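Uncharacterized protein (Plasmodium falciparum, PDB 1ZSO) is of unknown function but belongs to a eukaryotic family of CXXC-motif proteins and may therefore bind zinc. Local coordinates at residues Thr12-Leu26 / Met152-Asn164. Numbering follows the deposited sequence.
Sequences TVVRIKAELENVKRL and MCVGIYNLEYEVN
From Val-13 to Glu-21, strand 12-21 runs antiparallel to segment 152-164, joined to it by five pairs of reciprocal backbone hydrogen bonds. The axes of strands 12-21 and 159-163 approach to 4.5 Å. Between the Lys-17/Glu-160 and Glu-19/Tyr-157 pairs the register slips by one residue in a beta bulge, Asn-158 and Leu-159 together standing opposite Ala-18; the chain turns a corner at Asn-158, whose phi and psi are both positive. Beyond the last backbone pair, the side chain of loop residue Asn-22 takes over, its ND2 donating to Cys-153 O (2.9 Å) while the amide packs beside the selenium of Met-152.

On one face, Ile-156 spreads over three residues of segment 12-26: CG2 meets Ala-18 CB at 3.8 Å, CG1 lies alongside Leu-20 CD2, and CD1 reaches Leu-26 CD1 (3.9 Å), across the turn that leads into the second sheet. Farther along, Val-14 CG2 touches Val-163 CG2. The opposite face carries mostly charged side chains. Arg-15 and Glu-162 run side by side, but their planar groups stand 87° apart and the NE to OE1 salt bridge is long, 3.8 Å. With CG anti to its backbone N (chi1 178°) and the chain extended beyond, Lys-17 runs beside Glu-160, its CE 3.6 Å from Glu-160 OE2; the opposite charges are near without forming a salt bridge.

Within the six-stranded antiparallel sheet the two strands are adjacent, 9-21 flanked on its other side by 102-110 and 152-163 by the outermost strand 143-147. Leu-26 and Ile-156 both rest on Val-125 of the four-stranded sheet, while Phe-117 of strand 112-117 covers Val-14 and Val-163.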
loop_
_atom_site.group_PDB
_atom_site.type_symbol
_atom_site.label_atom_id
_atom_site.label_comp_id
_atom_site.label_asym_id
_atom_site.label_seq_id
_atom_site.Cartn_x
_atom_site.Cartn_y
_atom_site.Cartn_z
ATOM N N THR B 12 2.811 -18.261 4.547
ATOM C CA THR B 12 1.716 -18.599 3.624
ATOM C C THR B 12 2.178 -18.862 2.178
ATOM O O THR B 12 2.794 -18.004 1.556
ATOM C CB THR B 12 0.684 -17.428 3.511
ATOM O OG1 THR B 12 0.167 -17.059 4.806
ATOM C CG2 THR B 12 -0.450 -17.818 2.573
ATOM N N VAL B 13 1.813 -19.999 1.607
ATOM C CA VAL B 13 2.285 -20.369 0.267
ATOM C C VAL B 13 1.209 -20.220 -0.813
ATOM O O VAL B 13 0.049 -20.516 -0.585
ATOM C CB VAL B 13 2.875 -21.811 0.259
ATOM C CG1 VAL B 13 3.365 -22.182 -1.105
ATOM C CG2 VAL B 13 4.013 -21.907 1.210
ATOM N N VAL B 14 1.582 -19.706 -1.975
ATOM C CA VAL B 14 0.702 -19.779 -3.130
ATOM C C VAL B 14 1.193 -20.909 -4.009
ATOM O O VAL B 14 2.341 -20.894 -4.433
ATOM C CB VAL B 14 0.710 -18.494 -3.986
ATOM C CG1 VAL B 14 -0.161 -18.669 -5.220
ATOM C CG2 VAL B 14 0.209 -17.334 -3.191
ATOM N N ARG B 15 0.319 -21.876 -4.273
ATOM C CA ARG B 15 0.614 -22.997 -5.140
ATOM C C ARG B 15 -0.158 -22.848 -6.426
ATOM O O ARG B 15 -1.335 -22.473 -6.427
ATOM C CB ARG B 15 0.210 -24.299 -4.456
ATOM C CG ARG B 15 0.468 -24.263 -2.968
ATOM C CD ARG B 15 0.854 -25.609 -2.410
ATOM N NE ARG B 15 -0.172 -26.611 -2.636
ATOM C CZ ARG B 15 0.036 -27.777 -3.244
ATOM N NH1 ARG B 15 1.256 -28.092 -3.689
ATOM N NH2 ARG B 15 -0.977 -28.636 -3.386
ATOM N N ILE B 16 0.507 -23.155 -7.532
ATOM C CA ILE B 16 -0.159 -23.198 -8.803
ATOM C C ILE B 16 0.016 -24.533 -9.538
ATOM O O ILE B 16 0.931 -25.327 -9.266
ATOM C CB ILE B 16 0.273 -22.036 -9.733
ATOM C CG1 ILE B 16 1.622 -22.314 -10.388
ATOM C CG2 ILE B 16 0.330 -20.717 -8.980
ATOM C CD1 ILE B 16 1.982 -21.229 -11.397
ATOM N N LYS B 17 -0.873 -24.711 -10.513
ATOM C CA LYS B 17 -0.941 -25.883 -11.388
ATOM C C LYS B 17 -1.496 -25.395 -12.741
ATOM O O LYS B 17 -2.436 -24.627 -12.792
ATOM C CB LYS B 17 -1.878 -26.914 -10.761
ATOM C CG LYS B 17 -2.107 -28.173 -11.555
ATOM C CD LYS B 17 -2.986 -29.093 -10.726
ATOM C CE LYS B 17 -3.699 -30.121 -11.557
ATOM N NZ LYS B 17 -4.415 -31.114 -10.625
ATOM N N ALA B 18 -0.907 -25.827 -13.834
ATOM C CA ALA B 18 -1.426 -25.458 -15.143
ATOM C C ALA B 18 -0.914 -26.477 -16.122
ATOM O O ALA B 18 0.123 -27.120 -15.889
ATOM C CB ALA B 18 -0.979 -24.047 -15.560
ATOM N N GLU B 19 -1.698 -26.641 -17.179
ATOM C CA GLU B 19 -1.405 -27.557 -18.267
ATOM C C GLU B 19 -0.643 -26.784 -19.373
ATOM O O GLU B 19 -1.071 -25.700 -19.819
ATOM C CB GLU B 19 -2.744 -28.179 -18.732
ATOM C CG GLU B 19 -2.787 -28.748 -20.135
ATOM C CD GLU B 19 -4.107 -29.496 -20.409
ATOM O OE1 GLU B 19 -5.066 -29.338 -19.613
ATOM O OE2 GLU B 19 -4.182 -30.246 -21.413
ATOM N N LEU B 20 0.498 -27.342 -19.768
ATOM C CA LEU B 20 1.477 -26.636 -20.578
ATOM C C LEU B 20 1.589 -27.208 -21.966
ATOM O O LEU B 20 1.677 -28.416 -22.158
ATOM C CB LEU B 20 2.858 -26.683 -19.942
ATOM C CG LEU B 20 2.987 -26.131 -18.532
ATOM C CD1 LEU B 20 4.418 -26.238 -18.049
ATOM C CD2 LEU B 20 2.449 -24.697 -18.447
ATOM N N GLU B 21 1.569 -26.295 -22.928
ATOM C CA GLU B 21 1.775 -26.625 -24.320
ATOM C C GLU B 21 2.974 -25.808 -24.825
ATOM O O GLU B 21 2.906 -24.579 -24.954
ATOM C CB GLU B 21 0.494 -26.355 -25.123
ATOM C CG GLU B 21 0.669 -26.359 -26.641
ATOM C CD GLU B 21 0.647 -27.748 -27.291
ATOM O OE1 GLU B 21 0.669 -28.784 -26.566
ATOM O OE2 GLU B 21 0.603 -27.778 -28.559
ATOM N N ASN B 22 4.079 -26.489 -25.063
ATOM C CA ASN B 22 5.204 -25.878 -25.753
ATOM C C ASN B 22 5.793 -24.696 -24.956
ATOM O O ASN B 22 6.391 -23.764 -25.503
ATOM C CB ASN B 22 4.786 -25.520 -27.183
ATOM C CG ASN B 22 4.769 -26.737 -28.094
ATOM O OD1 ASN B 22 5.308 -27.762 -27.751
ATOM N ND2 ASN B 22 4.177 -26.621 -29.244
ATOM N N VAL B 23 5.647 -24.799 -23.642
ATOM C CA VAL B 23 6.184 -23.828 -22.676
ATOM C C VAL B 23 7.363 -24.403 -21.901
ATOM O O VAL B 23 7.315 -25.514 -21.425
ATOM C CB VAL B 23 5.096 -23.432 -21.643
ATOM C CG1 VAL B 23 5.688 -22.605 -20.521
ATOM C CG2 VAL B 23 3.962 -22.679 -22.318
ATOM N N LYS B 24 8.426 -23.638 -21.754
ATOM C CA LYS B 24 9.574 -24.134 -21.014
ATOM C C LYS B 24 9.452 -23.672 -19.557
ATOM O O LYS B 24 9.704 -24.425 -18.615
ATOM C CB LYS B 24 10.889 -23.710 -21.687
ATOM C CG LYS B 24 12.123 -23.977 -20.853
ATOM C CD LYS B 24 13.303 -24.435 -21.696
ATOM C CE LYS B 24 14.301 -25.205 -20.814
ATOM N NZ LYS B 24 15.181 -26.190 -21.549
ATOM N N ARG B 25 8.989 -22.443 -19.378
ATOM C CA ARG B 25 8.723 -21.933 -18.043
ATOM C C ARG B 25 7.782 -20.756 -18.117
ATOM O O ARG B 25 7.769 -19.993 -19.090
ATOM C CB ARG B 25 10.018 -21.528 -17.309
ATOM C CG ARG B 25 10.893 -20.573 -18.111
ATOM C CD ARG B 25 11.870 -19.760 -17.256
ATOM N NE ARG B 25 12.824 -19.052 -18.117
ATOM C CZ ARG B 25 13.489 -17.930 -17.814
ATOM N NH1 ARG B 25 13.342 -17.309 -16.642
ATOM N NH2 ARG B 25 14.323 -17.427 -18.719
ATOM N N LEU B 26 6.973 -20.670 -17.068
ATOM C CA LEU B 26 6.133 -19.542 -16.768
ATOM C C LEU B 26 6.776 -18.937 -15.539
ATOM O O LEU B 26 7.244 -19.676 -14.662
ATOM C CB LEU B 26 4.723 -20.048 -16.457
ATOM C CG LEU B 26 3.682 -19.141 -15.826
ATOM C CD1 LEU B 26 3.154 -17.963 -16.713
ATOM C CD2 LEU B 26 2.564 -20.037 -15.388
HETATM N N MSE B 152 4.407 -22.612 -34.220
HETATM C CA MSE B 152 4.193 -23.443 -33.028
HETATM C C MSE B 152 3.252 -22.796 -32.038
HETATM O O MSE B 152 3.497 -21.694 -31.581
HETATM C CB MSE B 152 5.543 -23.729 -32.347
HETATM C CG MSE B 152 5.453 -24.492 -31.025
HETATM SE SE MSE B 152 7.245 -25.023 -30.333
HETATM C CE MSE B 152 7.751 -23.380 -29.352
ATOM N N CYS B 153 2.174 -23.491 -31.697
ATOM C CA CYS B 153 1.256 -22.991 -30.681
ATOM C C CYS B 153 1.922 -23.145 -29.315
ATOM O O CYS B 153 2.534 -24.186 -28.998
ATOM C CB CYS B 153 -0.094 -23.741 -30.698
ATOM S SG CYS B 153 -1.178 -23.588 -32.235
ATOM N N VAL B 154 1.784 -22.099 -28.506
ATOM C CA VAL B 154 2.277 -22.073 -27.131
ATOM C C VAL B 154 1.119 -21.701 -26.219
ATOM O O VAL B 154 0.442 -20.745 -26.471
ATOM C CB VAL B 154 3.378 -21.022 -27.000
ATOM C CG1 VAL B 154 3.971 -21.070 -25.650
ATOM C CG2 VAL B 154 4.425 -21.250 -28.051
ATOM N N GLY B 155 0.882 -22.463 -25.164
ATOM C CA GLY B 155 -0.327 -22.275 -24.365
ATOM C C GLY B 155 -0.192 -22.613 -22.882
ATOM O O GLY B 155 0.625 -23.430 -22.468
ATOM N N ILE B 156 -1.001 -21.947 -22.079
ATOM C CA ILE B 156 -1.123 -22.267 -20.669
ATOM C C ILE B 156 -2.619 -22.395 -20.392
ATOM O O ILE B 156 -3.393 -21.446 -20.620
ATOM C CB ILE B 156 -0.492 -21.169 -19.770
ATOM C CG1 ILE B 156 1.026 -21.247 -19.886
ATOM C CG2 ILE B 156 -0.917 -21.357 -18.280
ATOM C CD1 ILE B 156 1.693 -19.945 -19.713
ATOM N N TYR B 157 -3.019 -23.578 -19.939
ATOM C CA TYR B 157 -4.421 -23.909 -19.815
ATOM C C TYR B 157 -4.763 -24.293 -18.398
ATOM O O TYR B 157 -3.944 -24.853 -17.666
ATOM C CB TYR B 157 -4.758 -25.111 -20.708
ATOM C CG TYR B 157 -4.627 -24.861 -22.191
ATOM C CD1 TYR B 157 -5.754 -24.586 -22.955
ATOM C CD2 TYR B 157 -3.380 -24.901 -22.827
ATOM C CE1 TYR B 157 -5.659 -24.340 -24.305
ATOM C CE2 TYR B 157 -3.260 -24.635 -24.208
ATOM C CZ TYR B 157 -4.404 -24.362 -24.935
ATOM O OH TYR B 157 -4.349 -24.133 -26.316
ATOM N N ASN B 158 -6.010 -24.013 -18.056
ATOM C CA ASN B 158 -6.622 -24.426 -16.837
ATOM C C ASN B 158 -5.698 -24.079 -15.696
ATOM O O ASN B 158 -5.264 -24.959 -14.961
ATOM C CB ASN B 158 -6.953 -25.929 -16.887
ATOM C CG ASN B 158 -7.786 -26.411 -15.674
ATOM O OD1 ASN B 158 -8.370 -25.610 -14.959
ATOM N ND2 ASN B 158 -7.843 -27.732 -15.469
ATOM N N LEU B 159 -5.363 -22.797 -15.569
ATOM C CA LEU B 159 -4.484 -22.357 -14.465
ATOM C C LEU B 159 -5.290 -22.455 -13.180
ATOM O O LEU B 159 -6.434 -21.980 -13.112
ATOM C CB LEU B 159 -3.933 -20.932 -14.693
ATOM C CG LEU B 159 -3.235 -20.279 -13.487
ATOM C CD1 LEU B 159 -1.873 -20.936 -13.141
ATOM C CD2 LEU B 159 -3.122 -18.773 -13.639
ATOM N N GLU B 160 -4.714 -23.150 -12.206
ATOM C CA GLU B 160 -5.328 -23.379 -10.919
ATOM C C GLU B 160 -4.338 -22.930 -9.838
ATOM O O GLU B 160 -3.117 -22.929 -10.040
ATOM C CB GLU B 160 -5.651 -24.853 -10.730
ATOM C CG GLU B 160 -6.775 -25.420 -11.585
ATOM C CD GLU B 160 -7.069 -26.905 -11.265
ATOM O OE1 GLU B 160 -7.962 -27.146 -10.424
ATOM O OE2 GLU B 160 -6.403 -27.820 -11.827
ATOM N N TYR B 161 -4.866 -22.512 -8.700
ATOM C CA TYR B 161 -4.002 -22.054 -7.652
ATOM C C TYR B 161 -4.673 -22.214 -6.287
ATOM O O TYR B 161 -5.904 -22.434 -6.182
ATOM C CB TYR B 161 -3.586 -20.584 -7.903
ATOM C CG TYR B 161 -4.715 -19.746 -8.437
ATOM C CD1 TYR B 161 -5.663 -19.173 -7.588
ATOM C CD2 TYR B 161 -4.841 -19.546 -9.792
ATOM C CE1 TYR B 161 -6.705 -18.415 -8.102
ATOM C CE2 TYR B 161 -5.870 -18.793 -10.317
ATOM C CZ TYR B 161 -6.797 -18.225 -9.474
ATOM O OH TYR B 161 -7.810 -17.492 -10.068
ATOM N N GLU B 162 -3.865 -22.140 -5.248
ATOM C CA GLU B 162 -4.423 -22.065 -3.924
ATOM C C GLU B 162 -3.473 -21.315 -3.011
ATOM O O GLU B 162 -2.282 -21.194 -3.306
ATOM C CB GLU B 162 -4.806 -23.456 -3.396
ATOM C CG GLU B 162 -3.667 -24.406 -3.123
ATOM C CD GLU B 162 -4.168 -25.806 -2.747
ATOM O OE1 GLU B 162 -3.820 -26.307 -1.661
ATOM O OE2 GLU B 162 -4.932 -26.401 -3.542
ATOM N N VAL B 163 -4.027 -20.740 -1.949
ATOM C CA VAL B 163 -3.236 -20.071 -0.932
ATOM C C VAL B 163 -3.482 -20.752 0.402
ATOM O O VAL B 163 -4.603 -20.766 0.877
ATOM C CB VAL B 163 -3.613 -18.592 -0.818
ATOM C CG1 VAL B 163 -2.768 -17.918 0.242
ATOM C CG2 VAL B 163 -3.431 -17.892 -2.143
ATOM N N ASN B 164 -2.432 -21.306 1.005
ATOM C CA ASN B 164 -2.554 -22.066 2.251
ATOM C C ASN B 164 -1.648 -21.549 3.374
ATOM O O ASN B 164 -0.449 -21.383 3.144
ATOM C CB ASN B 164 -2.217 -23.545 2.009
ATOM C CG ASN B 164 -3.088 -24.188 0.942
ATOM O OD1 ASN B 164 -2.593 -24.541 -0.143
ATOM N ND2 ASN B 164 -4.385 -24.347 1.234
ATOM O OXT ASN B 164 -2.066 -21.337 4.530
#